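Local coordinates for intracellular protein transport protein USO1 (Saccharomyces cerevisiae S288c, PDB 6LSU), which tethers transport vesicles on the way from the endoplasmic reticulum to the Golgi, being represented here by the globular ARM-repeat head of a coiled-coil homodimer, at residues L610-S614 and V628-L632; L68-K72 and S144-L150; F234-F238 and N279-L283. All coordinates share one frame; numbering follows the deposited sequence.

Contact 1 (L610-S614 and V628-L632)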
loop_
_atom_site.group_PDB
_atom_site.type_symbol
_atom_site.label_atom_id
_atom_site.label_comp_id
_atom_site.label_asym_id
_atom_site.label_seq_id
_atom_site.Cartn_x
_atom_site.Cartn_y
_atom_site.Cartn_z
ATOM N N LEU A 610 -30.887 -29.505 2.627
ATOM C CA LEU A 610 -29.458 -29.433 3.001
ATOM C C LEU A 610 -28.942 -30.842 3.307
ATOM O O LEU A 610 -27.885 -31.217 2.761
ATOM C CB LEU A 610 -29.283 -28.455 4.163
ATOM C CG LEU A 610 -29.690 -27.012 3.859
ATOM C CD1 LEU A 610 -29.517 -26.160 5.083
ATOM C CD2 LEU A 610 -28.923 -26.429 2.692
ATOM N N LEU A 611 -29.675 -31.617 4.106
ATOM C CA LEU A 611 -29.320 -33.033 4.387
ATOM C C LEU A 611 -29.235 -33.829 3.077
ATOM O O LEU A 611 -28.232 -34.536 2.855
ATOM C CB LEU A 611 -30.358 -33.616 5.331
ATOM C CG LEU A 611 -29.966 -33.562 6.800
ATOM C CD1 LEU A 611 -31.102 -34.099 7.637
ATOM C CD2 LEU A 611 -28.696 -34.357 7.058
ATOM N N SER A 612 -30.224 -33.712 2.205
ATOM C CA SER A 612 -30.190 -34.408 0.898
ATOM C C SER A 612 -28.890 -34.008 0.185
ATOM O O SER A 612 -28.153 -34.907 -0.323
ATOM C CB SER A 612 -31.412 -34.107 0.059
ATOM O OG SER A 612 -32.622 -34.331 0.788
ATOM N N PHE A 613 -28.623 -32.708 0.108
ATOM C CA PHE A 613 -27.474 -32.185 -0.674
ATOM C C PHE A 613 -26.188 -32.789 -0.106
ATOM O O PHE A 613 -25.384 -33.259 -0.902
ATOM C CB PHE A 613 -27.414 -30.651 -0.708
ATOM C CG PHE A 613 -26.258 -30.190 -1.559
ATOM C CD1 PHE A 613 -24.963 -30.251 -1.070
ATOM C CD2 PHE A 613 -26.445 -29.781 -2.870
ATOM C CE1 PHE A 613 -23.881 -29.922 -1.873
ATOM C CE2 PHE A 613 -25.355 -29.437 -3.664
ATOM C CZ PHE A 613 -24.080 -29.534 -3.166
ATOM N N SER A 614 -26.024 -32.801 1.216
ATOM C CA SER A 614 -24.812 -33.324 1.900
ATOM C C SER A 614 -24.397 -34.707 1.376
ATOM O O SER A 614 -23.223 -35.049 1.556
ATOM C CB SER A 614 -25.016 -33.360 3.387
ATOM O OG SER A 614 -25.700 -34.535 3.771
ATOM N N VAL A 628 -22.394 -27.035 4.203
ATOM C CA VAL A 628 -23.776 -27.530 4.461
ATOM C C VAL A 628 -23.765 -28.329 5.766
ATOM O O VAL A 628 -24.617 -28.103 6.574
ATOM C CB VAL A 628 -24.369 -28.376 3.321
ATOM C CG1 VAL A 628 -25.698 -28.970 3.768
ATOM C CG2 VAL A 628 -24.585 -27.557 2.062
ATOM N N THR A 629 -22.851 -29.268 5.932
ATOM C CA THR A 629 -22.808 -30.146 7.137
ATOM C C THR A 629 -22.611 -29.235 8.342
ATOM O O THR A 629 -23.316 -29.404 9.340
ATOM C CB THR A 629 -21.685 -31.180 7.051
ATOM O OG1 THR A 629 -21.832 -31.868 5.808
ATOM C CG2 THR A 629 -21.635 -32.107 8.250
ATOM N N MET A 630 -21.669 -28.296 8.239
ATOM C CA MET A 630 -21.310 -27.361 9.343
ATOM C C MET A 630 -22.542 -26.518 9.748
ATOM O O MET A 630 -22.826 -26.311 10.978
ATOM C CB MET A 630 -20.199 -26.430 8.889
ATOM C CG MET A 630 -19.437 -25.875 10.061
ATOM S SD MET A 630 -18.274 -24.607 9.554
ATOM C CE MET A 630 -17.206 -25.582 8.491
ATOM N N LEU A 631 -23.284 -26.037 8.743
ATOM C CA LEU A 631 -24.502 -25.246 8.993
ATOM C C LEU A 631 -25.397 -26.020 9.962
ATOM O O LEU A 631 -25.902 -25.394 10.976
ATOM C CB LEU A 631 -25.195 -25.001 7.655
ATOM C CG LEU A 631 -25.921 -23.671 7.532
ATOM C CD1 LEU A 631 -26.987 -23.718 6.426
ATOM C CD2 LEU A 631 -26.566 -23.295 8.869
ATOM N N LEU A 632 -25.648 -27.302 9.662
ATOM C CA LEU A 632 -26.623 -28.128 10.417
ATOM C C LEU A 632 -26.100 -28.385 11.833
ATOM O O LEU A 632 -26.888 -28.238 12.804
ATOM C CB LEU A 632 -26.852 -29.444 9.656
ATOM C CG LEU A 632 -27.533 -29.262 8.307
ATOM C CD1 LEU A 632 -27.509 -30.549 7.519
ATOM C CD2 LEU A 632 -28.967 -28.759 8.488
#

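Contact 2 (L68-K72 and S144-L150)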
loop_
_atom_site.group_PDB
_atom_site.type_symbol
_atom_site.label_atom_id
_atom_site.label_comp_id
_atom_site.label_asym_id
_atom_site.label_seq_id
_atom_site.Cartn_x
_atom_site.Cartn_y
_atom_site.Cartn_z
ATOM N N LEU A 68 45.020 10.395 -1.660
ATOM C CA LEU A 68 44.364 10.947 -0.457
ATOM C C LEU A 68 45.320 11.878 0.309
ATOM O O LEU A 68 44.826 12.893 0.924
ATOM C CB LEU A 68 43.864 9.766 0.379
ATOM C CG LEU A 68 42.764 8.937 -0.276
ATOM C CD1 LEU A 68 42.233 7.869 0.667
ATOM C CD2 LEU A 68 41.623 9.820 -0.745
ATOM N N ASN A 69 46.623 11.590 0.302
ATOM C CA ASN A 69 47.620 12.434 1.013
ATOM C C ASN A 69 47.720 13.744 0.238
ATOM O O ASN A 69 47.518 14.810 0.845
ATOM C CB ASN A 69 48.973 11.731 1.181
ATOM C CG ASN A 69 48.977 10.731 2.318
ATOM O OD1 ASN A 69 49.669 9.723 2.262
ATOM N ND2 ASN A 69 48.170 10.984 3.331
ATOM N N THR A 70 47.968 13.677 -1.073
ATOM C CA THR A 70 48.059 14.897 -1.919
ATOM C C THR A 70 46.742 15.698 -1.879
ATOM O O THR A 70 46.796 16.962 -2.065
ATOM C CB THR A 70 48.466 14.537 -3.348
ATOM O OG1 THR A 70 49.734 13.884 -3.277
ATOM C CG2 THR A 70 48.561 15.748 -4.248
ATOM N N LEU A 71 45.597 15.042 -1.637
ATOM C CA LEU A 71 44.290 15.736 -1.557
ATOM C C LEU A 71 44.243 16.614 -0.290
ATOM O O LEU A 71 43.790 17.759 -0.386
ATOM C CB LEU A 71 43.136 14.724 -1.604
ATOM C CG LEU A 71 41.734 15.350 -1.513
ATOM C CD1 LEU A 71 41.320 15.944 -2.845
ATOM C CD2 LEU A 71 40.707 14.349 -1.020
ATOM N N LYS A 72 44.679 16.119 0.871
ATOM C CA LYS A 72 44.794 16.949 2.110
ATOM C C LYS A 72 45.817 18.086 1.960
ATOM O O LYS A 72 45.562 19.137 2.568
ATOM C CB LYS A 72 45.192 16.067 3.285
ATOM C CG LYS A 72 44.176 14.986 3.597
ATOM C CD LYS A 72 44.456 14.281 4.878
ATOM C CE LYS A 72 44.758 12.823 4.623
ATOM N NZ LYS A 72 44.788 12.037 5.879
ATOM N N SER A 144 39.171 7.272 7.837
ATOM C CA SER A 144 39.543 8.704 7.929
ATOM C C SER A 144 38.285 9.556 8.165
ATOM O O SER A 144 37.626 9.958 7.165
ATOM C CB SER A 144 40.282 9.098 6.668
ATOM O OG SER A 144 40.779 10.416 6.751
ATOM N N GLU A 145 37.943 9.817 9.433
ATOM C CA GLU A 145 36.823 10.733 9.769
ATOM C C GLU A 145 37.135 12.111 9.170
ATOM O O GLU A 145 36.202 12.814 8.820
ATOM C CB GLU A 145 36.594 10.800 11.279
ATOM C CG GLU A 145 35.621 11.885 11.684
ATOM C CD GLU A 145 35.144 11.812 13.126
ATOM O OE1 GLU A 145 34.031 11.286 13.352
ATOM O OE2 GLU A 145 35.875 12.309 14.021
ATOM N N ASP A 146 38.416 12.458 9.022
ATOM C CA ASP A 146 38.888 13.812 8.618
ATOM C C ASP A 146 38.686 14.014 7.111
ATOM O O ASP A 146 38.400 15.150 6.687
ATOM C CB ASP A 146 40.369 14.009 8.962
ATOM C CG ASP A 146 40.722 13.771 10.423
ATOM O OD1 ASP A 146 39.801 13.839 11.277
ATOM O OD2 ASP A 146 41.921 13.516 10.689
ATOM N N LEU A 147 38.898 12.961 6.318
ATOM C CA LEU A 147 38.666 12.993 4.854
ATOM C C LEU A 147 37.191 13.325 4.571
ATOM O O LEU A 147 36.953 14.238 3.756
ATOM C CB LEU A 147 39.070 11.643 4.262
ATOM C CG LEU A 147 40.494 11.585 3.743
ATOM C CD1 LEU A 147 40.788 10.218 3.136
ATOM C CD2 LEU A 147 40.720 12.684 2.727
ATOM N N ILE A 148 36.251 12.625 5.221
ATOM C CA ILE A 148 34.807 12.968 5.168
ATOM C C ILE A 148 34.667 14.457 5.485
ATOM O O ILE A 148 34.004 15.172 4.683
ATOM C CB ILE A 148 33.948 12.102 6.117
ATOM C CG1 ILE A 148 33.973 10.616 5.774
ATOM C CG2 ILE A 148 32.518 12.613 6.129
ATOM C CD1 ILE A 148 33.424 10.291 4.404
ATOM N N HIS A 149 35.252 14.924 6.596
ATOM C CA HIS A 149 35.122 16.341 7.031
ATOM C C HIS A 149 35.766 17.233 5.956
ATOM O O HIS A 149 35.236 18.336 5.680
ATOM C CB HIS A 149 35.631 16.520 8.471
ATOM C CG HIS A 149 34.809 15.810 9.505
ATOM N ND1 HIS A 149 34.331 16.442 10.640
ATOM C CD2 HIS A 149 34.383 14.530 9.597
ATOM C CE1 HIS A 149 33.657 15.577 11.376
ATOM N NE2 HIS A 149 33.673 14.401 10.760
ATOM N N LEU A 150 36.815 16.771 5.274
ATOM C CA LEU A 150 37.477 17.570 4.199
ATOM C C LEU A 150 36.492 17.717 3.033
ATOM O O LEU A 150 36.190 18.882 2.623
ATOM C CB LEU A 150 38.763 16.883 3.721
ATOM C CG LEU A 150 39.455 17.543 2.528
ATOM C CD1 LEU A 150 39.987 18.901 2.907
ATOM C CD2 LEU A 150 40.576 16.688 1.990
#

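Contact 3 (F234-F238 and N279-L283)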
loop_
_atom_site.group_PDB
_atom_site.type_symbol
_atom_site.label_atom_id
_atom_site.label_comp_id
_atom_site.label_asym_id
_atom_site.label_seq_id
_atom_site.Cartn_x
_atom_site.Cartn_y
_atom_site.Cartn_z
ATOM N N PHE A 234 11.011 20.949 4.210
ATOM C CA PHE A 234 9.681 20.821 3.558
ATOM C C PHE A 234 9.428 21.997 2.608
ATOM O O PHE A 234 9.046 21.743 1.423
ATOM C CB PHE A 234 8.581 20.624 4.599
ATOM C CG PHE A 234 8.845 19.412 5.465
ATOM C CD1 PHE A 234 9.453 18.290 4.933
ATOM C CD2 PHE A 234 8.590 19.434 6.808
ATOM C CE1 PHE A 234 9.723 17.185 5.723
ATOM C CE2 PHE A 234 8.915 18.352 7.612
ATOM C CZ PHE A 234 9.435 17.209 7.063
ATOM N N GLU A 235 9.690 23.225 3.063
ATOM C CA GLU A 235 9.530 24.476 2.265
ATOM C C GLU A 235 10.367 24.363 0.986
ATOM O O GLU A 235 9.834 24.615 -0.143
ATOM C CB GLU A 235 9.961 25.680 3.104
ATOM C CG GLU A 235 9.287 26.992 2.727
ATOM C CD GLU A 235 9.187 27.979 3.880
ATOM O OE1 GLU A 235 8.246 27.845 4.713
ATOM O OE2 GLU A 235 10.065 28.867 3.964
ATOM N N ARG A 236 11.615 23.930 1.144
ATOM C CA ARG A 236 12.590 23.811 0.030
ATOM C C ARG A 236 12.085 22.792 -0.993
ATOM O O ARG A 236 11.969 23.127 -2.189
ATOM C CB ARG A 236 13.950 23.371 0.575
ATOM C CG ARG A 236 14.616 24.399 1.481
ATOM C CD ARG A 236 16.022 23.973 1.848
ATOM N NE ARG A 236 16.554 24.678 3.007
ATOM C CZ ARG A 236 17.551 25.561 2.976
ATOM N NH1 ARG A 236 18.145 25.870 1.833
ATOM N NH2 ARG A 236 17.949 26.121 4.104
ATOM N N LEU A 237 11.787 21.579 -0.536
ATOM C CA LEU A 237 11.449 20.443 -1.433
ATOM C C LEU A 237 10.162 20.757 -2.200
ATOM O O LEU A 237 10.163 20.485 -3.410
ATOM C CB LEU A 237 11.358 19.143 -0.616
ATOM C CG LEU A 237 12.699 18.616 -0.099
ATOM C CD1 LEU A 237 12.531 17.274 0.605
ATOM C CD2 LEU A 237 13.703 18.491 -1.223
ATOM N N PHE A 238 9.145 21.330 -1.549
ATOM C CA PHE A 238 7.887 21.800 -2.199
ATOM C C PHE A 238 8.136 22.905 -3.237
ATOM O O PHE A 238 7.472 22.857 -4.281
ATOM C CB PHE A 238 6.794 22.221 -1.208
ATOM C CG PHE A 238 5.969 21.046 -0.727
ATOM C CD1 PHE A 238 5.204 20.327 -1.632
ATOM C CD2 PHE A 238 6.037 20.590 0.582
ATOM C CE1 PHE A 238 4.501 19.206 -1.233
ATOM C CE2 PHE A 238 5.317 19.470 0.972
ATOM C CZ PHE A 238 4.553 18.784 0.057
ATOM N N ASN A 279 2.438 22.694 5.401
ATOM C CA ASN A 279 2.678 21.798 4.233
ATOM C C ASN A 279 1.366 21.263 3.613
ATOM O O ASN A 279 1.287 21.237 2.352
ATOM C CB ASN A 279 3.615 20.664 4.630
ATOM C CG ASN A 279 5.003 21.184 4.889
ATOM O OD1 ASN A 279 5.628 21.744 3.970
ATOM N ND2 ASN A 279 5.474 20.995 6.114
ATOM N N LEU A 280 0.364 20.881 4.417
ATOM C CA LEU A 280 -0.900 20.290 3.904
ATOM C C LEU A 280 -1.417 21.037 2.678
ATOM O O LEU A 280 -1.709 20.414 1.666
ATOM C CB LEU A 280 -1.967 20.264 4.994
ATOM C CG LEU A 280 -1.787 19.145 6.003
ATOM C CD1 LEU A 280 -3.063 18.950 6.803
ATOM C CD2 LEU A 280 -1.373 17.864 5.291
ATOM N N PRO A 281 -1.566 22.377 2.702
ATOM C CA PRO A 281 -2.105 23.089 1.540
ATOM C C PRO A 281 -1.266 22.826 0.282
ATOM O O PRO A 281 -1.803 22.766 -0.792
ATOM C CB PRO A 281 -1.997 24.562 1.916
ATOM C CG PRO A 281 -1.848 24.564 3.408
ATOM C CD PRO A 281 -1.150 23.277 3.782
ATOM N N LYS A 282 0.043 22.676 0.470
ATOM C CA LYS A 282 1.024 22.407 -0.615
ATOM C C LYS A 282 0.806 20.994 -1.180
ATOM O O LYS A 282 0.758 20.859 -2.399
ATOM C CB LYS A 282 2.448 22.594 -0.083
ATOM C CG LYS A 282 2.864 24.050 0.030
ATOM C CD LYS A 282 3.723 24.348 1.230
ATOM C CE LYS A 282 4.434 25.668 1.092
ATOM N NZ LYS A 282 5.639 25.668 1.953
ATOM N N LEU A 283 0.693 19.994 -0.304
ATOM C CA LEU A 283 0.485 18.564 -0.662
ATOM C C LEU A 283 -0.884 18.412 -1.350
ATOM O O LEU A 283 -0.955 17.779 -2.417
ATOM C CB LEU A 283 0.565 17.752 0.629
ATOM C CG LEU A 283 0.580 16.244 0.442
ATOM C CD1 LEU A 283 1.711 15.853 -0.472
ATOM C CD2 LEU A 283 0.735 15.552 1.782
#

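Contact 1 (L610-S614 and V628-L632)
Leu610 meets three residues of the facing helix with its aliphatic atoms. Its CB packs against Val628 CG1 at 3.6 Å, and farther out its CD1 reaches Leu631 CD1 at 3.8 Å. The same CD1 comes more loosely to Leu632 CD2, 4.3 Å away. CG of Leu610 lies beside the backbone N (chi1 -62°), and from there CD1 is the methyl that meets both leucines. Val628 shares its two branches between partners. CG1, anti to the backbone N (chi1 173°), takes Leu610, while CG2 approaches the Phe613 ring obliquely, 4.1 Å from CD1, the two side chains crossing at about a right angle. Leu611, whose CB points away from the opposite helix, still brings CG to 4.0 Å from Leu632 CD1.

These residues lie in ARM 10, on helices 604-614 and 622-637, two helices whose facing segments run in roughly opposite directions and which are joined by a short loop, a helical hairpin of the alpha-solenoid type. The segment axes approach to 9.6 Å at 141° between their directions. Further helices close around the pair: 647-658 touches Leu611 through Phe653, and 577-590 touches Val628 and Leu631 through Leu583.

No hydrogen bond joins the two segments directly, and the hydroxyls of Ser614 and Thr629 find partners along their own helices. Ser614 OG donates to Leu611 O at 2.7 Å, which turns the hydroxyl back onto its own helix and leaves CB facing Val628 and Thr629. Thr629 OG1 is likewise bonded to Lys625 O, one turn earlier. Arg666 reaches both helices from outside, with NH2 bonding Ser614 O and NH1 bonding Thr629 OG1 weakly.

Contact 2 (L68-K72 and S144-L150)
All four side-chain carbons of Leu68 meet one methyl, CD1 of Leu147, the two side chains crossing at about a right angle. Leu68 CB lies 4.2 Å from Leu147 CD1, and CG follows at 4.1 Å from the same methyl. At the tip, CD1 comes closest, 3.7 Å from Leu147 CD1, with CD2 also beside it. The other methyl of Leu147, CD2, goes to Leu71, 4.1 Å from Leu71 CD2. Leu71 CD2 also touches Leu150 CD2, at 3.8 Å. Both Leu71 (chi1 179°) and Leu150 (chi1 174°) hold CG anti to the backbone N, and their side chains cross obliquely between the helices.

ARM 1 and ARM 2 are joined here, on helices 56-73 and 145-154, whose segments here run at 51° to each other. Leu141 of helix 132-143 touches both Leu68 and Leu147. Ser144 is the N-cap of the second helix, its OG accepting from Leu147 N at 3.2 Å, a bond that fixes the turn from which Leu147 projects. Lys72, exposed to solvent, lends its aliphatic CG to Leu147 CD2. Its NZ remains 5.8 Å from Asp146 OD2, so attraction between the charges is probably modest and cohesion rests on leucine methyls.

Contact 3 (F234-F238 and N279-L283)
Phe238 has more surface buried by this contact than any other residue, and Lys282 and Asn279 pack against its ring. Lys282 CB sits over one face of the ring, 3.9 Å from its centroid and 12° off the normal, a well-centred CH-pi contact. Asn279 OD1 approaches the ring obliquely, 3.6 Å from Phe238 CD2. Beyond the ring's far end, Leu283 CD1 lies 4.1 Å from Phe238 CZ.

Asn279 also reaches Phe234, its amide standing nearly perpendicular to that ring (88° between planes), with Asn279 ND2 3.6 Å from Phe234 CD2. The amide is held by a hydrogen bond from ND2 to Phe274 O. Phe274, on helix 268-276, also stacks edge-to-face with Phe234 and touches Phe238 and Leu283, which backs the contact with further aromatic and aliphatic surface.

From its CB over the phenyl face, Lys282 bends at chi2 (143°) and then runs on extended, so that NZ ends 4.0 Å from Glu235 CG. Glu235 OE1 is 4.4 Å from Lys282 NZ, beyond a salt bridge.

The contact connects helix 233-244 of ARM 4 with helix 280-287 of ARM 5, neighbouring units of the ARM array. Its chemistry is mixed: aromatic carbon meets a lysine methylene over one face and an asparagine amide obliquely, no hydrogen bond crosses, and the loose charge pair at the margin probably adds only a mild attraction.

All three contacts pair helices of the ARM array but at different levels. Contact 1 stays inside ARM 10, whereas contacts 2 and 3 each bridge successive units, ARM 1 to ARM 2 and ARM 4 to ARM 5. No helix is shared, and contacts 1 and 2 lie about 80 Å apart between centres, on opposite sides of the chain's centre. Contacts 1 and 3 are buried, contact 2 only partly. Branched aliphatic groups dominate contacts 1 and 2, with an exposed lysine beside them in the latter; contact 3, about 37 Å from contact 2 between centres, sets phenylalanine rings against an amide and a lysine methylene.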